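Local coordinates for protein PTHB1 (Homo sapiens, PDB 4YD8) that serves as a subunit of the BBSome, a coat complex thought to sort specific membrane proteins to primary cilia, and contributes its N-terminal seven-bladed beta-propeller here, at residues A[188-191]-A[196-199]; A[178-183]-A[207-212]; A[262-267]-A[273-278]. All blocks are in the same frame, centred on the assembly; numbering follows the deposited sequence.

Contact 1: residues A[188-191]-A[196-199]; sequences LAYS and SFLT
Ser196 opens the second strand of a beta hairpin that supplies the first two strands of a four-stranded blade in the seven-bladed beta-propeller, and pairs with Ser191. Its O takes the Ser191 N-H in a nearly straight bond (Ser191 N to Ser196 O 2.8 Å, 174° at the hydrogen), and its N donates back to Ser191 O. The same Ser196 O lies 3.3 Å from Tyr190 CD1. Phe197 follows in a non-hydrogen-bonded pair with Tyr190, on the opposite sheet face from the serines. With its CG anti to the carbonyl carbon (chi1 -65°), the Phe197 ring reaches Tyr190, CE1 to Tyr190 CD1 4.0 Å. The planes lie at 56°, the rings meeting obliquely. Phe147 meets both rings, and the Tyr190 side chain comes close to Gly145, a position critical for protein stability. Leu198 restores the hydrogen-bonded pattern with Ala189: its N reaches Ala189 O at 2.7 Å, and Ala189 N returns a 3.0 Å bond to Leu198 O. Its CD1 packs on Ser191 CB, on the face that Ile254 of strand 249-255 adjoins. At Thr199, OG1 bonds Pro187 O, and beside it Leu188 CA makes a CA-H...O contact of 3.4 Å with Leu198 O.

Contact 2: residues A[178-183]-A[207-212]; sequences FLPGFL and ESYKYQ
Leu179 and Tyr209 both carry CG anti to the carbonyl carbon (chi1 -66° and -63°), which turns the leucine branch point toward the ring; CD1 continues the leucine chain anti to CA, and the other methyl, CD2, comes over one face of the Tyr209 ring. That methyl stands 4.0 Å from the ring centroid and 23° off the normal, which meets the geometry of a CH-pi contact; its offset toward the rim brings it to 3.7 Å from Tyr209 CE1. Pro180 approaches the phenol end of the same ring, its CD 3.6 Å from Tyr209 OH. The pairing joins two consecutive blades of the beta-propeller: residues 179-183 belong to the irregular loop that follows strand 172-178, the outermost strand of one blade, whereas Glu207 and Tyr209 lie on strand 205-210 of the next. Within that strand, Tyr209 OH donates to Glu207 OE1 at 2.6 Å, arriving from above the carboxylate plane, so the bond ties the phenol to the carboxylate beside it. No direct hydrogen bond crosses from loop to strand; water does the bridging. One water donates to both Pro180 O and Glu207 OE1, the latter at 2.7 Å. Two further waters lie within bonding distance of Glu207 OE2, but each has more acceptors near it than protons to give, so their links to Pro180 O, a weak one, and to Gly181 O can be only partial.

Contact 3: residues A[262-267]-A[273-278]; sequences SSVFVL and FCLKDN
The two central strands of another propeller blade form this antiparallel hairpin, in which Val264 pairs with Leu275 and Val266 with Phe273 through two-way backbone bonds. Leu275 N to Val264 O is 2.8 Å and Phe273 N to Val266 O 2.9 Å, both close to straight at the hydrogen. Between them Phe265 and Cys274 make a non-hydrogen-bonded pair on the other face of the sheet. Cys274 SG, turned anti to its own N (chi1 174°), sits over the Phe265 ring, 4.1 Å from the centroid and 29° off the normal: a sulfur-aromatic contact. Its CB adds to the cover, 3.6 Å from Phe265 CE2. An alanine in place of Phe265 is likely to leave the Cys274 sulfur without its aromatic partner and open a gap on this face of the blade. On the face opposite Phe265 and Cys274, Val264 CB meets Leu275 CB at 3.9 Å, and Val266 CB packs against Phe273 CB. Farther along, a water accepts from Asp277 N and appears to bridge to Ser262 O, a carbonyl that Arg282 NH2 also bonds; Ser262 is poorly ordered, so its short contacts here are doubtful. Strand 249-255 flanks residues 263-267 by backbone bonds, strand 281-286 lies along the other hairpin strand, and Phe265 reaches Phe294 and Pro296 on strand 291-298 of the adjacent blade.

Contacts 1 and 3 are buried hairpins within successive blades, whereas contact 2 is partly buried and spans from one blade's exit loop to the next blade. Contacts 1 and 2 share a sheet: strands 196-200 and 205-210 are neighbours, and Phe197 N lies 2.8 Å from Tyr209 O, a probable hydrogen bond. Contact 3 meets contact 1 face to face between sheets instead, with Leu198 CD2 3.5 Å from Val264 CG1; contacts 2 and 3 do not touch, their centres about 17 Å apart. The chemistry follows place: backbone ladders with oblique-ring or sulfur-aromatic packing in the two hairpins, but one CH-pi contact and bridging waters in contact 2.

Contact 1: residues A[188-191]-A[196-199]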
ATOM      1  N   LEU A 188      -6.278  -5.515  -5.660  1.00 21.62           N
ATOM      2  CA  LEU A 188      -5.726  -6.857  -5.561  1.00 24.02           C
ATOM      3  C   LEU A 188      -4.915  -7.019  -4.278  1.00 26.30           C
ATOM      4  O   LEU A 188      -4.112  -6.152  -3.946  1.00 24.58           O
ATOM      5  CB  LEU A 188      -4.840  -7.143  -6.776  1.00 23.51           C
ATOM      6  CG  LEU A 188      -4.132  -8.499  -6.828  1.00 27.45           C
ATOM      7  CD1 LEU A 188      -5.117  -9.633  -7.143  1.00 26.64           C
ATOM      8  CD2 LEU A 188      -3.007  -8.476  -7.869  1.00 26.56           C
ATOM      9  N   ALA A 189      -5.116  -8.122  -3.567  1.00 23.02           N
ATOM     10  CA  ALA A 189      -4.345  -8.372  -2.344  1.00 21.69           C
ATOM     11  C   ALA A 189      -4.116  -9.862  -2.145  1.00 23.33           C
ATOM     12  O   ALA A 189      -4.889 -10.695  -2.616  1.00 29.99           O
ATOM     13  CB  ALA A 189      -5.058  -7.755  -1.112  1.00 21.45           C
ATOM     14  N   TYR A 190      -3.016 -10.189  -1.477  1.00 21.94           N
ATOM     15  CA  TYR A 190      -2.699 -11.568  -1.128  1.00 22.01           C
ATOM     16  C   TYR A 190      -2.947 -11.817   0.356  1.00 25.67           C
ATOM     17  O   TYR A 190      -2.525 -11.028   1.213  1.00 26.80           O
ATOM     18  CB  TYR A 190      -1.235 -11.900  -1.473  1.00 21.67           C
ATOM     19  CG  TYR A 190      -0.801 -13.261  -0.956  1.00 23.63           C
ATOM     20  CD1 TYR A 190      -1.305 -14.431  -1.520  1.00 23.34           C
ATOM     21  CD2 TYR A 190       0.095 -13.377   0.102  1.00 25.06           C
ATOM     22  CE1 TYR A 190      -0.925 -15.681  -1.052  1.00 26.42           C
ATOM     23  CE2 TYR A 190       0.484 -14.625   0.572  1.00 25.23           C
ATOM     24  CZ  TYR A 190      -0.033 -15.773  -0.009  1.00 25.10           C
ATOM     25  OH  TYR A 190       0.334 -17.021   0.456  1.00 27.93           O
ATOM     26  N   SER A 191      -3.631 -12.913   0.665  1.00 25.15           N
ATOM     27  CA  SER A 191      -3.822 -13.339   2.051  1.00 26.15           C
ATOM     28  C   SER A 191      -2.893 -14.505   2.368  1.00 30.65           C
ATOM     29  O   SER A 191      -3.050 -15.581   1.811  1.00 29.31           O
ATOM     30  CB  SER A 191      -5.278 -13.746   2.296  1.00 30.75           C
ATOM     31  OG  SER A 191      -5.400 -14.491   3.494  1.00 35.07           O
ATOM     32  N   SER A 196      -4.312 -17.086  -0.595  1.00 27.86           N
ATOM     33  CA  SER A 196      -5.243 -16.744  -1.669  1.00 26.91           C
ATOM     34  C   SER A 196      -5.075 -15.313  -2.153  1.00 28.30           C
ATOM     35  O   SER A 196      -4.559 -14.449  -1.432  1.00 25.48           O
ATOM     36  CB  SER A 196      -6.699 -16.949  -1.221  1.00 28.21           C
ATOM     37  OG  SER A 196      -6.931 -18.282  -0.807  1.00 31.42           O
ATOM     38  N   PHE A 197      -5.526 -15.071  -3.382  1.00 28.03           N
ATOM     39  CA  PHE A 197      -5.600 -13.726  -3.935  1.00 25.54           C
ATOM     40  C   PHE A 197      -7.018 -13.202  -3.823  1.00 27.02           C
ATOM     41  O   PHE A 197      -7.974 -13.908  -4.143  1.00 26.47           O
ATOM     42  CB  PHE A 197      -5.162 -13.697  -5.403  1.00 26.12           C
ATOM     43  CG  PHE A 197      -3.715 -14.044  -5.610  1.00 28.22           C
ATOM     44  CD1 PHE A 197      -2.718 -13.176  -5.203  1.00 28.90           C
ATOM     45  CD2 PHE A 197      -3.357 -15.230  -6.214  1.00 34.87           C
ATOM     46  CE1 PHE A 197      -1.382 -13.494  -5.392  1.00 27.46           C
ATOM     47  CE2 PHE A 197      -2.016 -15.555  -6.411  1.00 34.76           C
ATOM     48  CZ  PHE A 197      -1.035 -14.681  -5.988  1.00 28.13           C
ATOM     49  N   LEU A 198      -7.151 -11.960  -3.383  1.00 22.68           N
ATOM     50  CA  LEU A 198      -8.470 -11.344  -3.262  1.00 22.38           C
ATOM     51  C   LEU A 198      -8.593 -10.184  -4.235  1.00 30.14           C
ATOM     52  O   LEU A 198      -7.654  -9.405  -4.421  1.00 25.30           O
ATOM     53  CB  LEU A 198      -8.713 -10.868  -1.812  1.00 27.96           C
ATOM     54  CG  LEU A 198      -9.106 -12.043  -0.907  1.00 36.02           C
ATOM     55  CD1 LEU A 198      -7.911 -12.901  -0.477  1.00 33.87           C
ATOM     56  CD2 LEU A 198      -9.864 -11.572   0.278  1.00 40.99           C
ATOM     57  N   THR A 199      -9.746 -10.076  -4.880  1.00 27.53           N
ATOM     58  CA  THR A 199     -10.008  -8.911  -5.693  1.00 24.01           C
ATOM     59  C   THR A 199     -11.492  -8.573  -5.610  1.00 27.95           C
ATOM     60  O   THR A 199     -12.249  -9.269  -4.932  1.00 26.70           O
ATOM     61  CB  THR A 199      -9.567  -9.124  -7.158  1.00 24.98           C
ATOM     62  OG1 THR A 199      -9.642  -7.880  -7.866  1.00 26.57           O
ATOM     63  CG2 THR A 199     -10.448 -10.183  -7.860  1.00 29.81           C
TER

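Contact 2: residues A[178-183]-A[207-212]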
ATOM      1  N   PHE A 178      -5.989 -16.085 -16.575  1.00 35.50           N
ATOM      2  CA  PHE A 178      -7.074 -15.117 -16.714  1.00 34.14           C
ATOM      3  C   PHE A 178      -8.164 -15.320 -15.674  1.00 37.14           C
ATOM      4  O   PHE A 178      -8.647 -16.434 -15.488  1.00 38.00           O
ATOM      5  CB  PHE A 178      -7.719 -15.202 -18.100  1.00 39.10           C
ATOM      6  CG  PHE A 178      -6.873 -14.647 -19.205  1.00 42.15           C
ATOM      7  CD1 PHE A 178      -6.582 -13.294 -19.259  1.00 39.01           C
ATOM      8  CD2 PHE A 178      -6.394 -15.474 -20.209  1.00 49.69           C
ATOM      9  CE1 PHE A 178      -5.813 -12.776 -20.278  1.00 43.65           C
ATOM     10  CE2 PHE A 178      -5.627 -14.965 -21.235  1.00 52.18           C
ATOM     11  CZ  PHE A 178      -5.335 -13.616 -21.275  1.00 49.97           C
ATOM     12  N   LEU A 179      -8.558 -14.233 -15.018  1.00 35.48           N
ATOM     13  CA  LEU A 179      -9.724 -14.218 -14.128  1.00 31.84           C
ATOM     14  C   LEU A 179     -11.046 -14.371 -14.868  1.00 33.67           C
ATOM     15  O   LEU A 179     -11.283 -13.681 -15.852  1.00 36.14           O
ATOM     16  CB  LEU A 179      -9.787 -12.908 -13.351  1.00 29.31           C
ATOM     17  CG  LEU A 179      -8.654 -12.655 -12.354  1.00 35.53           C
ATOM     18  CD1 LEU A 179      -8.817 -11.287 -11.742  1.00 33.33           C
ATOM     19  CD2 LEU A 179      -8.682 -13.721 -11.287  1.00 39.16           C
ATOM     20  N   PRO A 180     -11.937 -15.232 -14.352  1.00 41.49           N
ATOM     21  CA  PRO A 180     -13.295 -15.287 -14.896  1.00 44.58           C
ATOM     22  C   PRO A 180     -14.157 -14.170 -14.300  1.00 42.03           C
ATOM     23  O   PRO A 180     -13.786 -13.585 -13.263  1.00 36.30           O
ATOM     24  CB  PRO A 180     -13.781 -16.671 -14.465  1.00 42.76           C
ATOM     25  CG  PRO A 180     -13.086 -16.894 -13.150  1.00 43.22           C
ATOM     26  CD  PRO A 180     -11.739 -16.202 -13.259  1.00 39.70           C
ATOM     27  N   GLY A 181     -15.269 -13.863 -14.963  1.00 38.02           N
ATOM     28  CA  GLY A 181     -16.210 -12.858 -14.493  1.00 40.29           C
ATOM     29  C   GLY A 181     -15.583 -11.480 -14.438  1.00 37.21           C
ATOM     30  O   GLY A 181     -15.888 -10.665 -13.548  1.00 36.65           O
ATOM     31  N   PHE A 182     -14.690 -11.224 -15.393  1.00 38.66           N
ATOM     32  CA  PHE A 182     -13.849 -10.030 -15.374  1.00 38.46           C
ATOM     33  C   PHE A 182     -14.361  -8.966 -16.324  1.00 39.09           C
ATOM     34  O   PHE A 182     -14.709  -9.267 -17.457  1.00 35.59           O
ATOM     35  CB  PHE A 182     -12.402 -10.390 -15.745  1.00 37.77           C
ATOM     36  CG  PHE A 182     -11.452  -9.213 -15.722  1.00 32.36           C
ATOM     37  CD1 PHE A 182     -10.795  -8.854 -14.543  1.00 29.54           C
ATOM     38  CD2 PHE A 182     -11.203  -8.478 -16.874  1.00 35.19           C
ATOM     39  CE1 PHE A 182      -9.921  -7.774 -14.520  1.00 29.44           C
ATOM     40  CE2 PHE A 182     -10.336  -7.397 -16.851  1.00 37.51           C
ATOM     41  CZ  PHE A 182      -9.694  -7.046 -15.672  1.00 36.17           C
ATOM     42  N   LEU A 183     -14.365  -7.712 -15.886  1.00 31.07           N
ATOM     43  CA  LEU A 183     -14.691  -6.612 -16.787  1.00 32.05           C
ATOM     44  C   LEU A 183     -13.600  -5.538 -16.703  1.00 37.47           C
ATOM     45  O   LEU A 183     -12.821  -5.365 -17.643  1.00 35.27           O
ATOM     46  CB  LEU A 183     -16.065  -6.041 -16.444  1.00 36.21           C
ATOM     47  CG  LEU A 183     -16.707  -5.077 -17.423  1.00 35.70           C
ATOM     48  CD1 LEU A 183     -17.036  -5.786 -18.730  1.00 35.39           C
ATOM     49  CD2 LEU A 183     -17.960  -4.471 -16.799  1.00 34.60           C
ATOM     50  N   GLU A 207     -13.917 -11.529  -4.476  1.00 26.96           N
ATOM     51  CA  GLU A 207     -13.578 -12.885  -4.895  1.00 27.22           C
ATOM     52  C   GLU A 207     -12.254 -13.335  -4.311  1.00 25.36           C
ATOM     53  O   GLU A 207     -11.307 -12.554  -4.243  1.00 27.62           O
ATOM     54  CB  GLU A 207     -13.514 -12.962  -6.420  1.00 27.44           C
ATOM     55  CG  GLU A 207     -14.762 -12.458  -7.096  1.00 31.24           C
ATOM     56  CD  GLU A 207     -14.701 -12.580  -8.596  1.00 33.54           C
ATOM     57  OE1 GLU A 207     -13.579 -12.633  -9.144  1.00 38.31           O
ATOM     58  OE2 GLU A 207     -15.781 -12.636  -9.232  1.00 34.68           O
ATOM     59  N   SER A 208     -12.194 -14.593  -3.889  1.00 25.60           N
ATOM     60  CA  SER A 208     -10.974 -15.153  -3.332  1.00 28.13           C
ATOM     61  C   SER A 208     -10.565 -16.370  -4.158  1.00 27.92           C
ATOM     62  O   SER A 208     -11.361 -17.284  -4.348  1.00 31.25           O
ATOM     63  CB  SER A 208     -11.168 -15.549  -1.869  1.00 29.19           C
ATOM     64  OG  SER A 208      -9.988 -16.103  -1.309  1.00 30.60           O
ATOM     65  N   TYR A 209      -9.324 -16.367  -4.633  1.00 27.18           N
ATOM     66  CA  TYR A 209      -8.783 -17.467  -5.426  1.00 30.54           C
ATOM     67  C   TYR A 209      -7.592 -18.112  -4.728  1.00 33.90           C
ATOM     68  O   TYR A 209      -6.615 -17.435  -4.435  1.00 28.05           O
ATOM     69  CB  TYR A 209      -8.332 -16.973  -6.802  1.00 33.36           C
ATOM     70  CG  TYR A 209      -9.440 -16.418  -7.651  1.00 30.84           C
ATOM     71  CD1 TYR A 209      -9.772 -15.071  -7.595  1.00 30.19           C
ATOM     72  CD2 TYR A 209     -10.162 -17.243  -8.512  1.00 32.71           C
ATOM     73  CE1 TYR A 209     -10.795 -14.549  -8.369  1.00 34.56           C
ATOM     74  CE2 TYR A 209     -11.196 -16.729  -9.294  1.00 37.53           C
ATOM     75  CZ  TYR A 209     -11.504 -15.376  -9.213  1.00 36.29           C
ATOM     76  OH  TYR A 209     -12.517 -14.835  -9.976  1.00 39.39           O
ATOM     77  N   LYS A 210      -7.663 -19.416  -4.486  1.00 32.67           N
ATOM     78  CA  LYS A 210      -6.548 -20.148  -3.893  0.52 35.27           C
ATOM     79  C   LYS A 210      -5.342 -20.156  -4.820  1.00 36.34           C
ATOM     80  O   LYS A 210      -5.477 -20.412  -6.024  1.00 33.77           O
ATOM     81  CB  LYS A 210      -6.954 -21.586  -3.564  0.52 38.76           C
ATOM     82  CG  LYS A 210      -8.054 -21.706  -2.524  0.52 41.82           C
ATOM     83  CD  LYS A 210      -7.694 -22.733  -1.455  0.52 46.25           C
ATOM     84  CE  LYS A 210      -6.923 -22.099  -0.290  0.52 43.49           C
ATOM     85  NZ  LYS A 210      -5.512 -21.695  -0.603  0.52 37.99           N
ATOM     86  N   TYR A 211      -4.162 -19.878  -4.264  1.00 30.91           N
ATOM     87  CA  TYR A 211      -2.938 -19.871  -5.058  1.00 32.17           C
ATOM     88  C   TYR A 211      -2.694 -21.185  -5.804  1.00 34.50           C
ATOM     89  O   TYR A 211      -2.343 -21.179  -6.990  1.00 38.90           O
ATOM     90  CB  TYR A 211      -1.720 -19.578  -4.181  1.00 31.46           C
ATOM     91  CG  TYR A 211      -0.435 -19.598  -4.974  1.00 33.03           C
ATOM     92  CD1 TYR A 211      -0.131 -18.566  -5.850  1.00 35.19           C
ATOM     93  CD2 TYR A 211       0.465 -20.644  -4.854  1.00 34.55           C
ATOM     94  CE1 TYR A 211       1.030 -18.568  -6.580  1.00 34.64           C
ATOM     95  CE2 TYR A 211       1.643 -20.653  -5.587  1.00 44.06           C
ATOM     96  CZ  TYR A 211       1.916 -19.605  -6.448  1.00 38.38           C
ATOM     97  OH  TYR A 211       3.072 -19.593  -7.185  1.00 50.04           O
ATOM     98  N   GLN A 212      -2.867 -22.311  -5.119  1.00 34.99           N
ATOM     99  CA  GLN A 212      -2.581 -23.598  -5.754  1.00 38.44           C
ATOM    100  C   GLN A 212      -3.594 -23.920  -6.846  1.00 43.52           C
ATOM    101  O   GLN A 212      -3.241 -24.527  -7.855  1.00 46.55           O
ATOM    102  CB  GLN A 212      -2.535 -24.726  -4.722  1.00 47.09           C
ATOM    103  CG  GLN A 212      -1.399 -24.582  -3.698  1.00 57.24           C
ATOM    104  CD  GLN A 212       0.001 -24.654  -4.312  1.00 62.94           C
ATOM    105  OE1 GLN A 212       0.182 -25.103  -5.448  1.00 65.98           O
ATOM    106  NE2 GLN A 212       0.998 -24.214  -3.552  1.00 59.57           N
TER
HETATM  107  O   HOH W   1     -12.847 -11.461 -11.511  1.00 30.64           O
HETATM  108  O   HOH W   2     -15.740 -14.337 -11.234  1.00 41.06           O
HETATM  109  O   HOH W   3     -17.066 -11.337 -11.087  1.00 33.94           O

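Contact 3: residues A[262-267]-A[273-278]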
ATOM      1  N   SER A 262      -6.944 -13.219  11.178  1.00 58.23           N
ATOM      2  CA  SER A 262      -6.802 -12.441   9.948  1.00 58.35           C
ATOM      3  C   SER A 262      -8.112 -11.777   9.490  1.00 59.01           C
ATOM      4  O   SER A 262      -9.207 -12.311   9.706  1.00 65.30           O
ATOM      5  CB  SER A 262      -6.248 -13.348   8.840  1.00 62.96           C
ATOM      6  OG  SER A 262      -5.723 -12.599   7.759  1.00 65.07           O
ATOM      7  N   SER A 263      -7.995 -10.605   8.864  1.00 40.32           N
ATOM      8  CA  SER A 263      -9.168  -9.888   8.379  1.00 35.88           C
ATOM      9  C   SER A 263      -8.955  -9.292   6.994  1.00 30.91           C
ATOM     10  O   SER A 263      -7.897  -8.732   6.685  1.00 31.10           O
ATOM     11  CB  SER A 263      -9.561  -8.766   9.343  1.00 43.69           C
ATOM     12  OG  SER A 263     -10.122  -9.264  10.542  1.00 43.72           O
ATOM     13  N   VAL A 264      -9.987  -9.405   6.172  1.00 26.35           N
ATOM     14  CA  VAL A 264     -10.006  -8.799   4.853  1.00 26.19           C
ATOM     15  C   VAL A 264     -10.763  -7.483   4.910  1.00 28.17           C
ATOM     16  O   VAL A 264     -11.972  -7.481   5.101  1.00 30.79           O
ATOM     17  CB  VAL A 264     -10.691  -9.717   3.824  1.00 25.24           C
ATOM     18  CG1 VAL A 264     -10.715  -9.047   2.470  1.00 26.05           C
ATOM     19  CG2 VAL A 264      -9.982 -11.067   3.767  1.00 31.13           C
ATOM     20  N   PHE A 265     -10.078  -6.356   4.771  1.00 21.60           N
ATOM     21  CA  PHE A 265     -10.817  -5.093   4.802  1.00 22.01           C
ATOM     22  C   PHE A 265     -11.072  -4.610   3.393  1.00 22.14           C
ATOM     23  O   PHE A 265     -10.168  -4.649   2.550  1.00 23.84           O
ATOM     24  CB  PHE A 265     -10.061  -4.041   5.604  1.00 21.70           C
ATOM     25  CG  PHE A 265     -10.100  -4.288   7.074  1.00 25.31           C
ATOM     26  CD1 PHE A 265      -9.221  -5.178   7.664  1.00 30.18           C
ATOM     27  CD2 PHE A 265     -11.039  -3.654   7.862  1.00 28.80           C
ATOM     28  CE1 PHE A 265      -9.270  -5.407   9.035  1.00 32.54           C
ATOM     29  CE2 PHE A 265     -11.078  -3.873   9.220  1.00 33.16           C
ATOM     30  CZ  PHE A 265     -10.209  -4.760   9.794  1.00 27.50           C
ATOM     31  N   VAL A 266     -12.311  -4.182   3.136  1.00 22.92           N
ATOM     32  CA  VAL A 266     -12.678  -3.637   1.840  1.00 22.26           C
ATOM     33  C   VAL A 266     -13.222  -2.223   1.992  1.00 21.29           C
ATOM     34  O   VAL A 266     -14.145  -1.967   2.777  1.00 22.21           O
ATOM     35  CB  VAL A 266     -13.720  -4.516   1.118  1.00 22.98           C
ATOM     36  CG1 VAL A 266     -14.015  -3.932  -0.272  1.00 22.75           C
ATOM     37  CG2 VAL A 266     -13.183  -5.944   0.994  1.00 25.45           C
ATOM     38  N   LEU A 267     -12.602  -1.297   1.273  1.00 20.02           N
ATOM     39  CA  LEU A 267     -13.104   0.065   1.200  1.00 25.16           C
ATOM     40  C   LEU A 267     -14.007   0.215  -0.014  1.00 26.13           C
ATOM     41  O   LEU A 267     -13.519   0.253  -1.138  1.00 26.07           O
ATOM     42  CB  LEU A 267     -11.964   1.073   1.101  1.00 22.74           C
ATOM     43  CG  LEU A 267     -12.428   2.541   1.121  1.00 22.38           C
ATOM     44  CD1 LEU A 267     -13.070   2.882   2.481  1.00 24.77           C
ATOM     45  CD2 LEU A 267     -11.260   3.493   0.819  1.00 26.66           C
ATOM     46  N   PHE A 273     -16.031  -2.528   4.910  1.00 22.76           N
ATOM     47  CA  PHE A 273     -16.279  -3.909   5.317  1.00 22.41           C
ATOM     48  C   PHE A 273     -15.072  -4.550   5.999  1.00 24.92           C
ATOM     49  O   PHE A 273     -13.932  -4.368   5.573  1.00 25.31           O
ATOM     50  CB  PHE A 273     -16.635  -4.790   4.105  1.00 23.15           C
ATOM     51  CG  PHE A 273     -17.811  -4.309   3.298  1.00 24.77           C
ATOM     52  CD1 PHE A 273     -17.665  -3.302   2.352  1.00 26.06           C
ATOM     53  CD2 PHE A 273     -19.060  -4.918   3.436  1.00 26.70           C
ATOM     54  CE1 PHE A 273     -18.770  -2.874   1.568  1.00 24.97           C
ATOM     55  CE2 PHE A 273     -20.154  -4.514   2.657  1.00 28.43           C
ATOM     56  CZ  PHE A 273     -20.013  -3.481   1.740  1.00 29.47           C
ATOM     57  N   CYS A 274     -15.334  -5.348   7.027  1.00 21.67           N
ATOM     58  CA  CYS A 274     -14.331  -6.244   7.578  1.00 24.36           C
ATOM     59  C   CYS A 274     -14.822  -7.674   7.399  1.00 24.78           C
ATOM     60  O   CYS A 274     -15.840  -8.050   7.976  1.00 28.66           O
ATOM     61  CB  CYS A 274     -14.075  -5.938   9.058  1.00 22.26           C
ATOM     62  SG  CYS A 274     -12.954  -7.128   9.832  1.00 28.18           S
ATOM     63  N   LEU A 275     -14.118  -8.463   6.579  1.00 23.06           N
ATOM     64  CA  LEU A 275     -14.508  -9.852   6.310  1.00 23.50           C
ATOM     65  C   LEU A 275     -13.653 -10.852   7.065  1.00 30.64           C
ATOM     66  O   LEU A 275     -12.453 -10.618   7.286  1.00 30.32           O
ATOM     67  CB  LEU A 275     -14.405 -10.158   4.810  1.00 26.33           C
ATOM     68  CG  LEU A 275     -14.995  -9.130   3.851  1.00 26.51           C
ATOM     69  CD1 LEU A 275     -14.890  -9.659   2.410  1.00 28.83           C
ATOM     70  CD2 LEU A 275     -16.448  -8.798   4.199  1.00 29.13           C
ATOM     71  N   LYS A 276     -14.270 -11.962   7.467  1.00 32.56           N
ATOM     72  CA  LYS A 276     -13.515 -13.130   7.926  1.00 31.64           C
ATOM     73  C   LYS A 276     -12.784 -13.718   6.733  1.00 31.77           C
ATOM     74  O   LYS A 276     -13.170 -13.452   5.593  1.00 30.57           O
ATOM     75  CB  LYS A 276     -14.431 -14.184   8.556  1.00 32.20           C
ATOM     76  CG  LYS A 276     -14.987 -13.777   9.909  1.00 38.28           C
ATOM     77  CD  LYS A 276     -16.129 -14.678  10.347  1.00 43.08           C
ATOM     78  CE  LYS A 276     -15.738 -16.143  10.298  1.00 53.62           C
ATOM     79  NZ  LYS A 276     -14.439 -16.398  10.980  1.00 63.50           N
ATOM     80  N   ASP A 277     -11.736 -14.500   7.006  1.00 33.52           N
ATOM     81  CA  ASP A 277     -10.927 -15.160   5.976  1.00 38.54           C
ATOM     82  C   ASP A 277     -11.753 -15.991   5.016  1.00 35.52           C
ATOM     83  O   ASP A 277     -11.367 -16.170   3.864  1.00 32.14           O
ATOM     84  CB  ASP A 277      -9.878 -16.076   6.618  1.00 36.50           C
ATOM     85  CG  ASP A 277      -8.784 -15.308   7.303  1.00 54.66           C
ATOM     86  OD1 ASP A 277      -8.979 -14.100   7.553  1.00 69.00           O
ATOM     87  OD2 ASP A 277      -7.737 -15.912   7.597  1.00 56.72           O
ATOM     88  N   ASN A 278     -12.864 -16.526   5.514  1.00 34.32           N
ATOM     89  CA  ASN A 278     -13.689 -17.455   4.750  1.00 32.36           C
ATOM     90  C   ASN A 278     -14.744 -16.713   3.938  1.00 35.99           C
ATOM     91  O   ASN A 278     -15.608 -17.323   3.288  1.00 31.52           O
ATOM     92  CB  ASN A 278     -14.348 -18.471   5.689  1.00 32.95           C
ATOM     93  CG  ASN A 278     -15.417 -17.846   6.580  1.00 36.83           C
ATOM     94  OD1 ASN A 278     -15.574 -16.622   6.633  1.00 34.61           O
ATOM     95  ND2 ASN A 278     -16.160 -18.693   7.286  1.00 43.09           N
TER
HETATM   96  O   HOH W   4     -10.773 -14.196   9.676  1.00 48.22           O